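Long-range contacts in anti-cleavage anti-greA transcription factor gfh1 (Thermus thermophilus, PDB 2F23), which blocks every catalytic activity of RNA polymerase, partly filling its substrate-binding site so that NTPs cannot bind: residues R3-Y12 against I68-E77; V82-E90 against L100-A108. All coordinates share one frame; numbering follows the deposited sequence.

Contact 1: residues R3-Y12 against I68-E77; sequences REVKLTKAGY and ILSRAVILEE
Y12 swings its ring away from its own amide nitrogen (chi1 -175°), to lie against L69 and I74, while L7, its CG turned opposite its own carbonyl carbon, sends CD1 over A72. These residues close the base of the helical coiled-coil domain of the GreA/GreB family: the two segments pair as a short parallel sheet, strand 5-7 beside strand 72-74, where helix 9-37 begins and helix 46-71 ends. The strand axes approach to 4.5 Å, inclined at 36°, and the register matches K6 with V73 and L7 with I74. Three backbone bonds stitch the strands, V73 N to V5 O, L7 N to V73 O and L75 N to L7 O, the second nearly straight. Apolar groups fill the side facing the helices: L7 CD1 presses tightly on A72 CB at 3.4 Å, and V5 CG1 meets I68 CG2 at 3.5 Å. Beyond L7, L69 CD2 stands over one face of the Y12 ring, 3.8 Å from its centroid and 22° off the normal, a CH-pi contact. I74 CD1 comes to 3.5 Å from Y12 CD1, its side chain crossing that of Y12 at about a right angle, and water 5 joins Y12 OH to L69 O. A serine in place of Y12 would probably leave L69 CD2 and I74 CD1 without the ring they pack on and break that water link. On the K6 side of the sheet, L75 CD1 lies 3.8 Å from K6 CB. T8, hydrogen-bonded also to D136, N-caps helix 9-37 by accepting from G11 N. At the far end R71, salt-bridged through NE to D67, gives NH1 to R3 O at 3.1 Å, from above the carbonyl plane, and water 1 connects R71 NH2 to that same oxygen.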
loop_
_atom_site.group_PDB
_atom_site.type_symbol
_atom_site.label_atom_id
_atom_site.label_comp_id
_atom_site.label_asym_id
_atom_site.label_seq_id
_atom_site.Cartn_x
_atom_site.Cartn_y
_atom_site.Cartn_z
ATOM N N ARG A 3 -9.807 -9.148 9.789
ATOM C CA ARG A 3 -10.939 -8.852 8.861
ATOM C C ARG A 3 -10.692 -9.493 7.499
ATOM O O ARG A 3 -9.546 -9.649 7.077
ATOM C CB ARG A 3 -11.097 -7.337 8.696
ATOM C CG ARG A 3 -12.333 -6.916 7.916
ATOM C CD ARG A 3 -12.373 -5.406 7.715
ATOM N NE ARG A 3 -13.614 -4.972 7.075
ATOM C CZ ARG A 3 -13.874 -3.719 6.716
ATOM N NH1 ARG A 3 -12.979 -2.763 6.929
ATOM N NH2 ARG A 3 -15.034 -3.419 6.147
ATOM N N GLU A 4 -11.772 -9.863 6.816
ATOM C CA GLU A 4 -11.686 -10.490 5.498
ATOM C C GLU A 4 -10.888 -9.632 4.518
ATOM O O GLU A 4 -10.878 -8.404 4.622
ATOM C CB GLU A 4 -13.092 -10.729 4.941
ATOM C CG GLU A 4 -13.953 -9.475 4.888
ATOM C CD GLU A 4 -15.336 -9.734 4.322
ATOM O OE1 GLU A 4 -16.044 -10.616 4.852
ATOM O OE2 GLU A 4 -15.719 -9.051 3.348
ATOM N N VAL A 5 -10.223 -10.283 3.567
ATOM C CA VAL A 5 -9.422 -9.573 2.572
ATOM C C VAL A 5 -9.837 -9.940 1.157
ATOM O O VAL A 5 -9.731 -11.094 0.748
ATOM C CB VAL A 5 -7.919 -9.893 2.727
ATOM C CG1 VAL A 5 -7.107 -9.119 1.697
ATOM C CG2 VAL A 5 -7.460 -9.556 4.131
ATOM N N LYS A 6 -10.310 -8.950 0.411
ATOM C CA LYS A 6 -10.733 -9.169 -0.964
ATOM C C LYS A 6 -9.740 -8.498 -1.898
ATOM O O LYS A 6 -9.323 -7.365 -1.657
ATOM C CB LYS A 6 -12.124 -8.572 -1.194
ATOM C CG LYS A 6 -13.233 -9.248 -0.412
ATOM C CD LYS A 6 -14.561 -8.541 -0.623
ATOM C CE LYS A 6 -14.749 -7.368 0.335
ATOM N NZ LYS A 6 -13.704 -6.315 0.217
ATOM N N LEU A 7 -9.346 -9.211 -2.950
ATOM C CA LEU A 7 -8.413 -8.680 -3.940
ATOM C C LEU A 7 -8.877 -9.045 -5.338
ATOM O O LEU A 7 -9.485 -10.094 -5.540
ATOM C CB LEU A 7 -7.012 -9.270 -3.746
ATOM C CG LEU A 7 -6.148 -8.771 -2.589
ATOM C CD1 LEU A 7 -4.879 -9.613 -2.495
ATOM C CD2 LEU A 7 -5.791 -7.313 -2.819
ATOM N N THR A 8 -8.610 -8.174 -6.300
ATOM C CA THR A 8 -8.940 -8.492 -7.681
ATOM C C THR A 8 -7.690 -9.222 -8.165
ATOM O O THR A 8 -6.677 -9.260 -7.463
ATOM C CB THR A 8 -9.116 -7.235 -8.548
ATOM O OG1 THR A 8 -7.960 -6.402 -8.407
ATOM C CG2 THR A 8 -10.359 -6.456 -8.139
ATOM N N LYS A 9 -7.747 -9.798 -9.358
ATOM C CA LYS A 9 -6.577 -10.483 -9.883
ATOM C C LYS A 9 -5.426 -9.490 -9.996
ATOM O O LYS A 9 -4.281 -9.821 -9.701
ATOM C CB LYS A 9 -6.895 -11.102 -11.246
ATOM C CG LYS A 9 -7.982 -12.165 -11.177
ATOM C CD LYS A 9 -8.240 -12.825 -12.523
ATOM C CE LYS A 9 -7.061 -13.674 -12.970
ATOM N NZ LYS A 9 -7.391 -14.461 -14.191
ATOM N N ALA A 10 -5.736 -8.261 -10.401
ATOM C CA ALA A 10 -4.716 -7.228 -10.541
ATOM C C ALA A 10 -4.129 -6.847 -9.185
ATOM O O ALA A 10 -2.920 -6.671 -9.050
ATOM C CB ALA A 10 -5.309 -5.996 -11.216
ATOM N N GLY A 11 -4.992 -6.721 -8.180
ATOM C CA GLY A 11 -4.526 -6.357 -6.852
ATOM C C GLY A 11 -3.592 -7.405 -6.283
ATOM O O GLY A 11 -2.569 -7.077 -5.673
ATOM N N TYR A 12 -3.956 -8.670 -6.469
ATOM C CA TYR A 12 -3.141 -9.778 -5.989
ATOM C C TYR A 12 -1.796 -9.746 -6.709
ATOM O O TYR A 12 -0.743 -9.866 -6.085
ATOM C CB TYR A 12 -3.841 -11.110 -6.265
ATOM C CG TYR A 12 -3.118 -12.304 -5.685
ATOM C CD1 TYR A 12 -3.454 -12.802 -4.428
ATOM C CD2 TYR A 12 -2.093 -12.931 -6.392
ATOM C CE1 TYR A 12 -2.785 -13.904 -3.888
ATOM C CE2 TYR A 12 -1.419 -14.023 -5.863
ATOM C CZ TYR A 12 -1.768 -14.506 -4.613
ATOM O OH TYR A 12 -1.091 -15.588 -4.091
ATOM N N ILE A 68 -1.741 -10.545 4.066
ATOM C CA ILE A 68 -2.803 -10.156 3.149
ATOM C C ILE A 68 -2.960 -11.125 1.986
ATOM O O ILE A 68 -4.067 -11.554 1.672
ATOM C CB ILE A 68 -2.553 -8.746 2.599
ATOM C CG1 ILE A 68 -2.505 -7.759 3.766
ATOM C CG2 ILE A 68 -3.640 -8.367 1.594
ATOM C CD1 ILE A 68 -2.268 -6.351 3.357
ATOM N N LEU A 69 -1.849 -11.476 1.352
ATOM C CA LEU A 69 -1.889 -12.385 0.218
ATOM C C LEU A 69 -2.378 -13.787 0.561
ATOM O O LEU A 69 -3.120 -14.397 -0.209
ATOM C CB LEU A 69 -0.504 -12.460 -0.431
ATOM C CG LEU A 69 -0.108 -11.230 -1.254
ATOM C CD1 LEU A 69 1.365 -11.322 -1.617
ATOM C CD2 LEU A 69 -0.968 -11.142 -2.518
ATOM N N SER A 70 -1.979 -14.290 1.723
ATOM C CA SER A 70 -2.373 -15.631 2.132
ATOM C C SER A 70 -3.846 -15.743 2.513
ATOM O O SER A 70 -4.432 -16.823 2.419
ATOM C CB SER A 70 -1.504 -16.099 3.306
ATOM O OG SER A 70 -1.762 -15.336 4.472
ATOM N N ARG A 71 -4.449 -14.631 2.926
ATOM C CA ARG A 71 -5.848 -14.647 3.336
ATOM C C ARG A 71 -6.797 -14.067 2.302
ATOM O O ARG A 71 -8.015 -14.082 2.484
ATOM C CB ARG A 71 -6.014 -13.886 4.651
ATOM C CG ARG A 71 -5.209 -14.490 5.791
ATOM C CD ARG A 71 -5.554 -13.888 7.145
ATOM N NE ARG A 71 -5.241 -12.465 7.236
ATOM C CZ ARG A 71 -6.115 -11.489 7.021
ATOM N NH1 ARG A 71 -7.369 -11.775 6.700
ATOM N NH2 ARG A 71 -5.734 -10.222 7.126
ATOM N N ALA A 72 -6.240 -13.571 1.209
ATOM C CA ALA A 72 -7.048 -12.955 0.172
ATOM C C ALA A 72 -7.973 -13.884 -0.599
ATOM O O ALA A 72 -7.647 -15.039 -0.875
ATOM C CB ALA A 72 -6.143 -12.221 -0.806
ATOM N N VAL A 73 -9.145 -13.354 -0.923
ATOM C CA VAL A 73 -10.125 -14.062 -1.725
ATOM C C VAL A 73 -10.076 -13.280 -3.031
ATOM O O VAL A 73 -10.197 -12.052 -3.024
ATOM C CB VAL A 73 -11.541 -13.965 -1.129
ATOM C CG1 VAL A 73 -12.538 -14.658 -2.053
ATOM C CG2 VAL A 73 -11.564 -14.594 0.257
ATOM N N ILE A 74 -9.865 -13.980 -4.138
ATOM C CA ILE A 74 -9.785 -13.327 -5.437
ATOM C C ILE A 74 -11.173 -13.137 -6.015
ATOM O O ILE A 74 -11.896 -14.103 -6.267
ATOM C CB ILE A 74 -8.936 -14.146 -6.428
ATOM C CG1 ILE A 74 -7.530 -14.340 -5.861
ATOM C CG2 ILE A 74 -8.873 -13.433 -7.774
ATOM C CD1 ILE A 74 -6.800 -13.047 -5.567
ATOM N N LEU A 75 -11.539 -11.880 -6.223
ATOM C CA LEU A 75 -12.842 -11.550 -6.755
ATOM C C LEU A 75 -12.913 -11.724 -8.254
ATOM O O LEU A 75 -11.904 -11.718 -8.959
ATOM C CB LEU A 75 -13.214 -10.109 -6.394
ATOM C CG LEU A 75 -13.293 -9.817 -4.895
ATOM C CD1 LEU A 75 -13.597 -8.343 -4.684
ATOM C CD2 LEU A 75 -14.369 -10.685 -4.255
ATOM N N GLU A 76 -14.135 -11.894 -8.728
ATOM C CA GLU A 76 -14.403 -12.053 -10.137
ATOM C C GLU A 76 -14.239 -10.670 -10.776
ATOM O O GLU A 76 -14.508 -9.649 -10.140
ATOM C CB GLU A 76 -15.828 -12.572 -10.283
ATOM C CG GLU A 76 -16.297 -12.823 -11.680
ATOM C CD GLU A 76 -17.690 -13.406 -11.687
ATOM O OE1 GLU A 76 -18.311 -13.419 -12.760
ATOM O OE2 GLU A 76 -18.157 -13.855 -10.615
ATOM N N GLU A 77 -13.784 -10.631 -12.022
ATOM C CA GLU A 77 -13.595 -9.359 -12.708
ATOM C C GLU A 77 -14.922 -8.613 -12.826
ATOM O O GLU A 77 -15.990 -9.218 -12.726
ATOM C CB GLU A 77 -13.016 -9.593 -14.104
ATOM C CG GLU A 77 -11.918 -8.619 -14.469
ATOM C CD GLU A 77 -10.676 -8.826 -13.627
ATOM O OE1 GLU A 77 -9.956 -9.820 -13.865
ATOM O OE2 GLU A 77 -10.429 -8.006 -12.719
HETATM O O HOH W 1 -7.297 -8.005 7.370
HETATM O O HOH W 2 -10.189 -13.256 3.804
HETATM O O HOH W 3 -10.347 -9.919 -10.513
HETATM O O HOH W 4 -8.095 -7.460 -11.989
HETATM O O HOH W 5 -1.805 -16.525 -1.687
#

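Contact 2: residues V82-E90 against L100-A108; sequences VIGLGSVVE and LSVQVVSPA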
loop_
_atom_site.group_PDB
_atom_site.type_symbol
_atom_site.label_atom_id
_atom_site.label_comp_id
_atom_site.label_asym_id
_atom_site.label_seq_id
_atom_site.Cartn_x
_atom_site.Cartn_y
_atom_site.Cartn_z
ATOM N N VAL A 82 -18.022 0.613 -9.312
ATOM C CA VAL A 82 -16.792 1.116 -9.906
ATOM C C VAL A 82 -16.681 2.587 -9.518
ATOM O O VAL A 82 -17.675 3.314 -9.522
ATOM C CB VAL A 82 -16.793 0.941 -11.449
ATOM C CG1 VAL A 82 -17.966 1.660 -12.059
ATOM C CG2 VAL A 82 -15.479 1.453 -12.032
ATOM N N ILE A 83 -15.473 3.016 -9.167
ATOM C CA ILE A 83 -15.234 4.385 -8.728
ATOM C C ILE A 83 -15.399 5.455 -9.793
ATOM O O ILE A 83 -14.734 5.433 -10.821
ATOM C CB ILE A 83 -13.819 4.522 -8.123
ATOM C CG1 ILE A 83 -13.660 3.538 -6.964
ATOM C CG2 ILE A 83 -13.584 5.955 -7.653
ATOM C CD1 ILE A 83 -12.243 3.391 -6.480
ATOM N N GLY A 84 -16.289 6.402 -9.512
ATOM C CA GLY A 84 -16.536 7.499 -10.425
ATOM C C GLY A 84 -16.864 8.755 -9.648
ATOM O O GLY A 84 -16.763 8.791 -8.424
ATOM N N LEU A 85 -17.260 9.797 -10.362
ATOM C CA LEU A 85 -17.619 11.052 -9.724
ATOM C C LEU A 85 -18.727 10.761 -8.708
ATOM O O LEU A 85 -19.723 10.110 -9.037
ATOM C CB LEU A 85 -18.103 12.026 -10.800
ATOM C CG LEU A 85 -18.261 13.514 -10.503
ATOM C CD1 LEU A 85 -16.975 14.084 -9.920
ATOM C CD2 LEU A 85 -18.620 14.222 -11.807
ATOM N N GLY A 86 -18.538 11.215 -7.471
ATOM C CA GLY A 86 -19.536 10.995 -6.438
ATOM C C GLY A 86 -19.313 9.782 -5.550
ATOM O O GLY A 86 -19.938 9.653 -4.494
ATOM N N SER A 87 -18.426 8.885 -5.965
ATOM C CA SER A 87 -18.162 7.682 -5.179
ATOM C C SER A 87 -17.388 7.935 -3.899
ATOM O O SER A 87 -16.419 8.694 -3.888
ATOM C CB SER A 87 -17.375 6.653 -6.000
ATOM O OG SER A 87 -18.102 6.198 -7.124
ATOM N N VAL A 88 -17.825 7.292 -2.820
ATOM C CA VAL A 88 -17.132 7.375 -1.543
ATOM C C VAL A 88 -16.363 6.059 -1.493
ATOM O O VAL A 88 -16.940 4.978 -1.639
ATOM C CB VAL A 88 -18.099 7.452 -0.351
ATOM C CG1 VAL A 88 -17.313 7.342 0.947
ATOM C CG2 VAL A 88 -18.868 8.773 -0.392
ATOM N N VAL A 89 -15.057 6.158 -1.301
ATOM C CA VAL A 89 -14.212 4.979 -1.305
ATOM C C VAL A 89 -13.479 4.764 0.009
ATOM O O VAL A 89 -12.855 5.684 0.541
ATOM C CB VAL A 89 -13.162 5.103 -2.435
ATOM C CG1 VAL A 89 -12.446 3.779 -2.656
ATOM C CG2 VAL A 89 -13.837 5.576 -3.709
ATOM N N GLU A 90 -13.567 3.543 0.523
ATOM C CA GLU A 90 -12.873 3.169 1.749
ATOM C C GLU A 90 -11.603 2.459 1.300
ATOM O O GLU A 90 -11.660 1.531 0.492
ATOM C CB GLU A 90 -13.738 2.237 2.592
ATOM C CG GLU A 90 -14.967 2.917 3.167
ATOM C CD GLU A 90 -15.849 1.969 3.946
ATOM O OE1 GLU A 90 -15.314 1.212 4.785
ATOM O OE2 GLU A 90 -17.078 1.987 3.724
ATOM N N LEU A 100 -8.456 4.869 5.450
ATOM C CA LEU A 100 -8.738 6.217 4.981
ATOM C C LEU A 100 -9.910 6.165 4.015
ATOM O O LEU A 100 -10.047 5.209 3.264
ATOM C CB LEU A 100 -7.513 6.768 4.243
ATOM C CG LEU A 100 -7.701 8.036 3.405
ATOM C CD1 LEU A 100 -7.922 9.219 4.325
ATOM C CD2 LEU A 100 -6.479 8.263 2.531
ATOM N N SER A 101 -10.765 7.178 4.042
ATOM C CA SER A 101 -11.883 7.209 3.110
ATOM C C SER A 101 -11.828 8.518 2.337
ATOM O O SER A 101 -11.343 9.538 2.836
ATOM C CB SER A 101 -13.226 7.072 3.838
ATOM O OG SER A 101 -13.446 8.154 4.718
ATOM N N VAL A 102 -12.305 8.478 1.102
ATOM C CA VAL A 102 -12.302 9.657 0.249
ATOM C C VAL A 102 -13.540 9.650 -0.622
ATOM O O VAL A 102 -14.190 8.621 -0.789
ATOM C CB VAL A 102 -11.075 9.670 -0.694
ATOM C CG1 VAL A 102 -9.794 9.630 0.109
ATOM C CG2 VAL A 102 -11.143 8.487 -1.654
ATOM N N GLN A 103 -13.881 10.812 -1.158
ATOM C CA GLN A 103 -15.003 10.901 -2.069
ATOM C C GLN A 103 -14.499 11.640 -3.290
ATOM O O GLN A 103 -13.922 12.723 -3.174
ATOM C CB GLN A 103 -16.192 11.657 -1.468
ATOM C CG GLN A 103 -17.328 11.802 -2.473
ATOM C CD GLN A 103 -18.566 12.466 -1.908
ATOM O OE1 GLN A 103 -18.485 13.499 -1.241
ATOM N NE2 GLN A 103 -19.729 11.882 -2.192
ATOM N N VAL A 104 -14.688 11.042 -4.459
ATOM C CA VAL A 104 -14.262 11.671 -5.698
ATOM C C VAL A 104 -15.306 12.729 -6.044
ATOM O O VAL A 104 -16.498 12.434 -6.121
ATOM C CB VAL A 104 -14.158 10.638 -6.849
ATOM C CG1 VAL A 104 -13.809 11.339 -8.143
ATOM C CG2 VAL A 104 -13.085 9.596 -6.521
ATOM N N VAL A 105 -14.858 13.966 -6.232
ATOM C CA VAL A 105 -15.776 15.054 -6.549
ATOM C C VAL A 105 -15.227 15.926 -7.668
ATOM O O VAL A 105 -14.096 15.740 -8.113
ATOM C CB VAL A 105 -16.021 15.947 -5.310
ATOM C CG1 VAL A 105 -16.662 15.125 -4.192
ATOM C CG2 VAL A 105 -14.701 16.540 -4.824
ATOM N N SER A 106 -16.031 16.875 -8.131
ATOM C CA SER A 106 -15.566 17.775 -9.176
ATOM C C SER A 106 -14.507 18.691 -8.578
ATOM O O SER A 106 -14.489 18.931 -7.370
ATOM C CB SER A 106 -16.727 18.598 -9.736
ATOM O OG SER A 106 -17.601 17.773 -10.484
ATOM N N PRO A 107 -13.598 19.210 -9.414
ATOM C CA PRO A 107 -12.529 20.099 -8.955
ATOM C C PRO A 107 -12.978 21.206 -8.003
ATOM O O PRO A 107 -12.321 21.464 -6.998
ATOM C CB PRO A 107 -11.963 20.644 -10.261
ATOM C CG PRO A 107 -12.082 19.464 -11.168
ATOM C CD PRO A 107 -13.484 18.965 -10.866
ATOM N N ALA A 108 -14.101 21.841 -8.320
ATOM C CA ALA A 108 -14.628 22.931 -7.509
ATOM C C ALA A 108 -15.100 22.518 -6.117
ATOM O O ALA A 108 -15.289 23.367 -5.248
ATOM C CB ALA A 108 -15.764 23.618 -8.254
#
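The first beta hairpin of the C-terminal domain, whose sequence places it in the FKBP clan, joins strand 88-92 to strand 99-105, and a type II turn from G84 to S87 precedes it. The paired strands run antiparallel, their axes at 156° and approaching to 4.5 Å. V89 and V102 form a hydrogen-bonded pair: V89 N donates to V102 O at 2.7 Å, nearly straight, and V102 N returns a bond to V89 O. V88 with Q103 and E90 with S101 are the flanking non-hydrogen-bonded pairs, and S87 O takes the next bond, from V104 N. The ladder then runs on into the turn, where G86 N reaches V104 O at 2.7 Å. The turn is closed by S87 N to G84 O and braced by G84 N donating to S87 OG. At phi 95° a side chain on G86 would collide with the carbonyl oxygen of L85, so a glycine suits the turn. On the face carrying V89 and V102, V89 CB meets V102 CG2 at 4.0 Å, and V102 also touches L129 of helix 124-129. The V104 and I83 side chains cross at about a right angle, CG2 to CG2 at 3.8 Å. L85 brings CD1 to 3.4 Å from S106 N. On the face of V88 and Q103, the Q103 chain stretches out, CG pointing opposite its own nitrogen (chi1 177°), and runs obliquely past V88 CG2; its NE2 donates at 3.2 Å to G86 O, which lies near the amide plane, although NE2 itself sits above the carbonyl plane.

Contact 1 and contact 2 lie in series along the chain, one at the base of the coiled coil, the other in the C-terminal sheet. Their centres are 22 Å apart; the nearest atoms come to about 5 Å without touching. Strand 72-74 is followed in the chain by strand 88-92, so residues 75-87 connect the two pairings. Strand 145-155 bridges them in space: V5 and L7 touch R150 on it, and E90 forms backbone bonds with V152 and A153. Gfh1 switches orientation with pH, active at lower pH and flipped above 7; a change in how the coiled coil and the C-terminal domain are oriented would probably involve the region between these contacts.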